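Local coordinates for protein ULam111 (Flavobacterium sp., PDB 5WUT) that probably hydrolyses internal beta-1,3-glycosidic bonds of laminarin, as a laminarinase of glycoside hydrolase family 16, at residues G35-T47 with N205-D219. Sequence-based numbering, arbitrary orientation.
Sequences GWGNSERQLYTKT and NMAIGGNFGGPEVDD
R41 reaches over V217 in this beta-jelly-roll laminarinase, where the turn and short strand of 35-47 pack on the end of strand 205-208 and the loop after it. The R41 chain runs extended from CG to NE, and its guanidinium lies with one face on V217: CG2 sits over the centre of the group, 3.4 Å from CZ. NH2 donates to P215 O (3.0 Å), a bent bond tilted 26° from the guanidinium plane, while a water accepting from NE also bridges G210 N and P215 O. NH1 donates to a second water, which lies within reach of V217 O and D219 OD2; D219 OD1 is hydrogen-bonded to Y67 OH. With R41 cut back to an alanine, V217 CG2 would probably lose the flat group that covers it and P215 O its guanidinium donor. The backbone of R41 joins in as well, its N donating to I208 O. Q42 bends back at chi2 (-71°), which brings OE1 to I208 N at 2.9 Å, the donor above the carbonyl plane, while NE2 donates to E40 OE1. That carboxylate rests against A207 CB. Beyond it, N205 ND2 donates to Y44 OH (3.0 Å), the amide nearly perpendicular to the phenol ring; N205 OD1 is held by W102. G210 passes so close to the 38-40 turn that a CB would clash with N38 O and E40 CG. There N38 O accepts from N211 N (2.7 Å), and the two asparagine amides lie nearly coplanar, N211 ND2 donating to N38 OD1 at 3.0 Å, almost in line with its C=O bond.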
loop_
_atom_site.group_PDB
_atom_site.type_symbol
_atom_site.label_atom_id
_atom_site.label_comp_id
_atom_site.label_asym_id
_atom_site.label_seq_id
_atom_site.Cartn_x
_atom_site.Cartn_y
_atom_site.Cartn_z
ATOM N N GLY A 35 -6.155 26.577 20.975
ATOM C CA GLY A 35 -6.666 25.721 19.916
ATOM C C GLY A 35 -5.595 24.846 19.297
ATOM O O GLY A 35 -5.778 24.307 18.198
ATOM N N TRP A 36 -4.474 24.726 20.006
ATOM C CA TRP A 36 -3.349 23.869 19.638
ATOM C C TRP A 36 -2.757 24.130 18.260
ATOM O O TRP A 36 -2.204 23.229 17.640
ATOM C CB TRP A 36 -3.792 22.408 19.764
ATOM C CG TRP A 36 -4.163 22.114 21.185
ATOM C CD1 TRP A 36 -5.411 22.135 21.726
ATOM C CD2 TRP A 36 -3.264 21.792 22.253
ATOM N NE1 TRP A 36 -5.354 21.839 23.074
ATOM C CE2 TRP A 36 -4.043 21.630 23.421
ATOM C CE3 TRP A 36 -1.876 21.624 22.335
ATOM C CZ2 TRP A 36 -3.478 21.299 24.651
ATOM C CZ3 TRP A 36 -1.319 21.301 23.561
ATOM C CH2 TRP A 36 -2.121 21.147 24.700
ATOM N N GLY A 37 -2.804 25.383 17.820
ATOM C CA GLY A 37 -2.115 25.755 16.599
ATOM C C GLY A 37 -2.999 25.647 15.377
ATOM O O GLY A 37 -2.632 26.111 14.299
ATOM N N ASN A 38 -4.179 25.061 15.542
ATOM C CA ASN A 38 -5.105 24.959 14.420
ATOM C C ASN A 38 -6.539 25.271 14.809
ATOM O O ASN A 38 -7.475 24.770 14.183
ATOM C CB ASN A 38 -5.068 23.549 13.834
ATOM C CG ASN A 38 -3.916 23.341 12.881
ATOM O OD1 ASN A 38 -3.884 23.923 11.796
ATOM N ND2 ASN A 38 -2.961 22.497 13.274
ATOM N N SER A 39 -6.711 26.137 15.805
ATOM C CA SER A 39 -8.031 26.628 16.189
ATOM C C SER A 39 -9.017 25.491 16.514
ATOM O O SER A 39 -10.200 25.558 16.195
ATOM C CB SER A 39 -8.593 27.512 15.071
ATOM O OG SER A 39 -9.572 28.392 15.572
ATOM N N GLU A 40 -8.506 24.438 17.140
ATOM C CA GLU A 40 -9.285 23.241 17.440
ATOM C C GLU A 40 -10.309 23.384 18.564
ATOM O O GLU A 40 -10.180 24.257 19.421
ATOM C CB GLU A 40 -8.310 22.104 17.738
ATOM C CG GLU A 40 -7.633 21.619 16.467
ATOM C CD GLU A 40 -6.415 20.789 16.731
ATOM O OE1 GLU A 40 -6.168 20.433 17.907
ATOM O OE2 GLU A 40 -5.705 20.464 15.743
ATOM N N ARG A 41 -11.335 22.532 18.534
ATOM C CA ARG A 41 -12.426 22.632 19.504
ATOM C C ARG A 41 -12.166 21.972 20.872
ATOM O O ARG A 41 -12.714 22.421 21.884
ATOM C CB ARG A 41 -13.714 22.038 18.927
ATOM C CG ARG A 41 -14.187 22.691 17.633
ATOM C CD ARG A 41 -15.601 22.283 17.302
ATOM N NE ARG A 41 -15.973 22.728 15.961
ATOM C CZ ARG A 41 -17.205 22.679 15.461
ATOM N NH1 ARG A 41 -18.224 22.236 16.195
ATOM N NH2 ARG A 41 -17.421 23.104 14.221
ATOM N N GLN A 42 -11.358 20.916 20.915
ATOM C CA GLN A 42 -11.285 20.099 22.128
ATOM C C GLN A 42 -10.425 20.663 23.247
ATOM O O GLN A 42 -9.438 21.361 23.011
ATOM C CB GLN A 42 -10.775 18.691 21.781
ATOM C CG GLN A 42 -9.258 18.598 21.590
ATOM C CD GLN A 42 -8.769 19.269 20.324
ATOM O OE1 GLN A 42 -9.509 19.375 19.346
ATOM N NE2 GLN A 42 -7.514 19.715 20.329
ATOM N N LEU A 43 -10.838 20.356 24.477
ATOM C CA LEU A 43 -9.940 20.408 25.614
ATOM C C LEU A 43 -9.386 19.014 25.794
ATOM O O LEU A 43 -10.129 18.031 25.761
ATOM C CB LEU A 43 -10.640 20.850 26.901
ATOM C CG LEU A 43 -11.281 22.223 26.941
ATOM C CD1 LEU A 43 -11.748 22.492 28.369
ATOM C CD2 LEU A 43 -10.292 23.267 26.488
ATOM N N TYR A 44 -8.079 18.923 25.973
ATOM C CA TYR A 44 -7.469 17.634 26.226
ATOM C C TYR A 44 -7.488 17.360 27.728
ATOM O O TYR A 44 -7.278 18.274 28.537
ATOM C CB TYR A 44 -6.058 17.602 25.668
ATOM C CG TYR A 44 -5.984 17.473 24.164
ATOM C CD1 TYR A 44 -6.628 16.438 23.511
ATOM C CD2 TYR A 44 -5.240 18.368 23.407
ATOM C CE1 TYR A 44 -6.539 16.291 22.140
ATOM C CE2 TYR A 44 -5.150 18.229 22.030
ATOM C CZ TYR A 44 -5.797 17.187 21.411
ATOM O OH TYR A 44 -5.708 17.033 20.039
ATOM N N THR A 45 -7.774 16.112 28.089
ATOM C CA THR A 45 -7.967 15.743 29.489
ATOM C C THR A 45 -7.194 14.491 29.851
ATOM O O THR A 45 -6.584 13.867 28.983
ATOM C CB THR A 45 -9.434 15.460 29.803
ATOM O OG1 THR A 45 -9.780 14.177 29.281
ATOM C CG2 THR A 45 -10.354 16.535 29.212
ATOM N N LYS A 46 -7.266 14.103 31.125
ATOM C CA LYS A 46 -6.724 12.820 31.583
ATOM C C LYS A 46 -7.852 11.822 31.795
ATOM O O LYS A 46 -7.642 10.707 32.301
ATOM C CB LYS A 46 -5.932 12.980 32.893
ATOM C CG LYS A 46 -4.670 13.803 32.789
ATOM C CD LYS A 46 -3.841 13.670 34.060
ATOM C CE LYS A 46 -4.285 14.621 35.149
ATOM N NZ LYS A 46 -3.292 14.579 36.262
ATOM N N THR A 47 -9.058 12.224 31.413
ATOM C CA THR A 47 -10.244 11.412 31.661
ATOM C C THR A 47 -10.978 10.994 30.385
ATOM O O THR A 47 -12.141 10.578 30.432
ATOM C CB THR A 47 -11.223 12.163 32.592
ATOM O OG1 THR A 47 -11.434 13.485 32.084
ATOM C CG2 THR A 47 -10.645 12.264 33.993
ATOM N N ASN A 205 -2.751 11.604 19.515
ATOM C CA ASN A 205 -3.838 12.495 19.915
ATOM C C ASN A 205 -5.039 12.339 19.008
ATOM O O ASN A 205 -4.964 11.724 17.947
ATOM C CB ASN A 205 -3.383 13.962 19.921
ATOM C CG ASN A 205 -3.275 14.544 18.534
ATOM O OD1 ASN A 205 -2.272 14.336 17.846
ATOM N ND2 ASN A 205 -4.318 15.260 18.097
ATOM N N MET A 206 -6.161 12.905 19.425
ATOM C CA MET A 206 -7.303 12.991 18.525
ATOM C C MET A 206 -7.931 14.370 18.660
ATOM O O MET A 206 -8.493 14.723 19.707
ATOM C CB MET A 206 -8.314 11.875 18.796
ATOM C CG MET A 206 -9.606 12.027 17.986
ATOM S SD MET A 206 -10.673 10.570 17.898
ATOM C CE MET A 206 -10.649 10.006 19.599
ATOM N N ALA A 207 -7.765 15.180 17.622
ATOM C CA ALA A 207 -8.330 16.524 17.600
ATOM C C ALA A 207 -9.742 16.557 16.977
ATOM O O ALA A 207 -10.188 15.610 16.327
ATOM C CB ALA A 207 -7.405 17.465 16.860
ATOM N N ILE A 208 -10.451 17.654 17.226
ATOM C CA ILE A 208 -11.805 17.851 16.740
ATOM C C ILE A 208 -11.919 19.206 16.059
ATOM O O ILE A 208 -11.613 20.230 16.669
ATOM C CB ILE A 208 -12.829 17.784 17.890
ATOM C CG1 ILE A 208 -12.809 16.386 18.506
ATOM C CG2 ILE A 208 -14.232 18.186 17.382
ATOM C CD1 ILE A 208 -13.514 16.297 19.861
ATOM N N GLY A 209 -12.307 19.203 14.786
ATOM C CA GLY A 209 -12.497 20.445 14.049
ATOM C C GLY A 209 -11.216 21.204 13.801
ATOM O O GLY A 209 -10.154 20.603 13.717
ATOM N N GLY A 210 -11.310 22.527 13.677
ATOM C CA GLY A 210 -10.116 23.311 13.435
ATOM C C GLY A 210 -9.699 23.470 11.985
ATOM O O GLY A 210 -10.381 23.011 11.060
ATOM N N ASN A 211 -8.542 24.099 11.806
ATOM C CA ASN A 211 -8.059 24.494 10.496
ATOM C C ASN A 211 -7.750 23.297 9.600
ATOM O O ASN A 211 -7.899 23.374 8.380
ATOM C CB ASN A 211 -6.791 25.345 10.691
ATOM C CG ASN A 211 -6.077 25.673 9.386
ATOM O OD1 ASN A 211 -6.691 26.150 8.442
ATOM N ND2 ASN A 211 -4.764 25.450 9.352
ATOM N N PHE A 212 -7.402 22.164 10.190
ATOM C CA PHE A 212 -7.077 21.003 9.372
ATOM C C PHE A 212 -8.145 19.915 9.444
ATOM O O PHE A 212 -8.560 19.361 8.422
ATOM C CB PHE A 212 -5.702 20.449 9.761
ATOM C CG PHE A 212 -5.179 19.421 8.798
ATOM C CD1 PHE A 212 -5.255 18.066 9.092
ATOM C CD2 PHE A 212 -4.627 19.812 7.588
ATOM C CE1 PHE A 212 -4.781 17.118 8.195
ATOM C CE2 PHE A 212 -4.151 18.868 6.684
ATOM C CZ PHE A 212 -4.230 17.520 6.989
ATOM N N GLY A 213 -8.599 19.600 10.650
ATOM C CA GLY A 213 -9.593 18.559 10.812
ATOM C C GLY A 213 -10.988 19.007 10.443
ATOM O O GLY A 213 -11.851 18.187 10.132
ATOM N N GLY A 214 -11.208 20.316 10.459
ATOM C CA GLY A 214 -12.519 20.847 10.139
ATOM C C GLY A 214 -12.478 21.823 8.982
ATOM O O GLY A 214 -11.797 21.581 7.986
ATOM N N PRO A 215 -13.156 22.969 9.138
ATOM C CA PRO A 215 -13.743 23.419 10.412
ATOM C C PRO A 215 -15.091 22.797 10.771
ATOM O O PRO A 215 -15.493 22.868 11.936
ATOM C CB PRO A 215 -13.924 24.921 10.189
ATOM C CG PRO A 215 -14.138 25.042 8.713
ATOM C CD PRO A 215 -13.206 24.016 8.103
ATOM N N GLU A 216 -15.773 22.193 9.803
ATOM C CA GLU A 216 -17.069 21.585 10.066
ATOM C C GLU A 216 -16.964 20.320 10.893
ATOM O O GLU A 216 -16.097 19.481 10.647
ATOM C CB GLU A 216 -17.795 21.275 8.758
ATOM C CG GLU A 216 -18.175 22.519 7.981
ATOM C CD GLU A 216 -18.896 23.548 8.836
ATOM O OE1 GLU A 216 -19.832 23.173 9.582
ATOM O OE2 GLU A 216 -18.515 24.735 8.770
ATOM N N VAL A 217 -17.851 20.203 11.879
ATOM C CA VAL A 217 -17.919 19.021 12.727
ATOM C C VAL A 217 -19.348 18.503 12.764
ATOM O O VAL A 217 -20.284 19.242 13.093
ATOM C CB VAL A 217 -17.442 19.302 14.170
ATOM C CG1 VAL A 217 -17.608 18.062 15.041
ATOM C CG2 VAL A 217 -15.992 19.733 14.184
ATOM N N ASP A 218 -19.510 17.232 12.424
ATOM C CA ASP A 218 -20.785 16.533 12.537
ATOM C C ASP A 218 -20.973 16.032 13.969
ATOM O O ASP A 218 -20.422 15.003 14.358
ATOM C CB ASP A 218 -20.829 15.380 11.532
ATOM C CG ASP A 218 -22.088 14.531 11.640
ATOM O OD1 ASP A 218 -23.014 14.897 12.399
ATOM O OD2 ASP A 218 -22.161 13.500 10.924
ATOM N N ASP A 219 -21.762 16.753 14.759
ATOM C CA ASP A 219 -21.867 16.432 16.179
ATOM C C ASP A 219 -22.562 15.095 16.450
ATOM O O ASP A 219 -22.492 14.571 17.561
ATOM C CB ASP A 219 -22.592 17.560 16.920
ATOM C CG ASP A 219 -21.742 18.811 17.055
ATOM O OD1 ASP A 219 -20.501 18.694 17.148
ATOM O OD2 ASP A 219 -22.314 19.927 17.052
HETATM O O HOH W 1 -7.646 21.036 13.051
HETATM O O HOH W 2 -13.901 23.701 14.256
HETATM O O HOH W 3 -19.807 22.433 12.337
HETATM O O HOH W 4 -20.683 21.473 15.007
#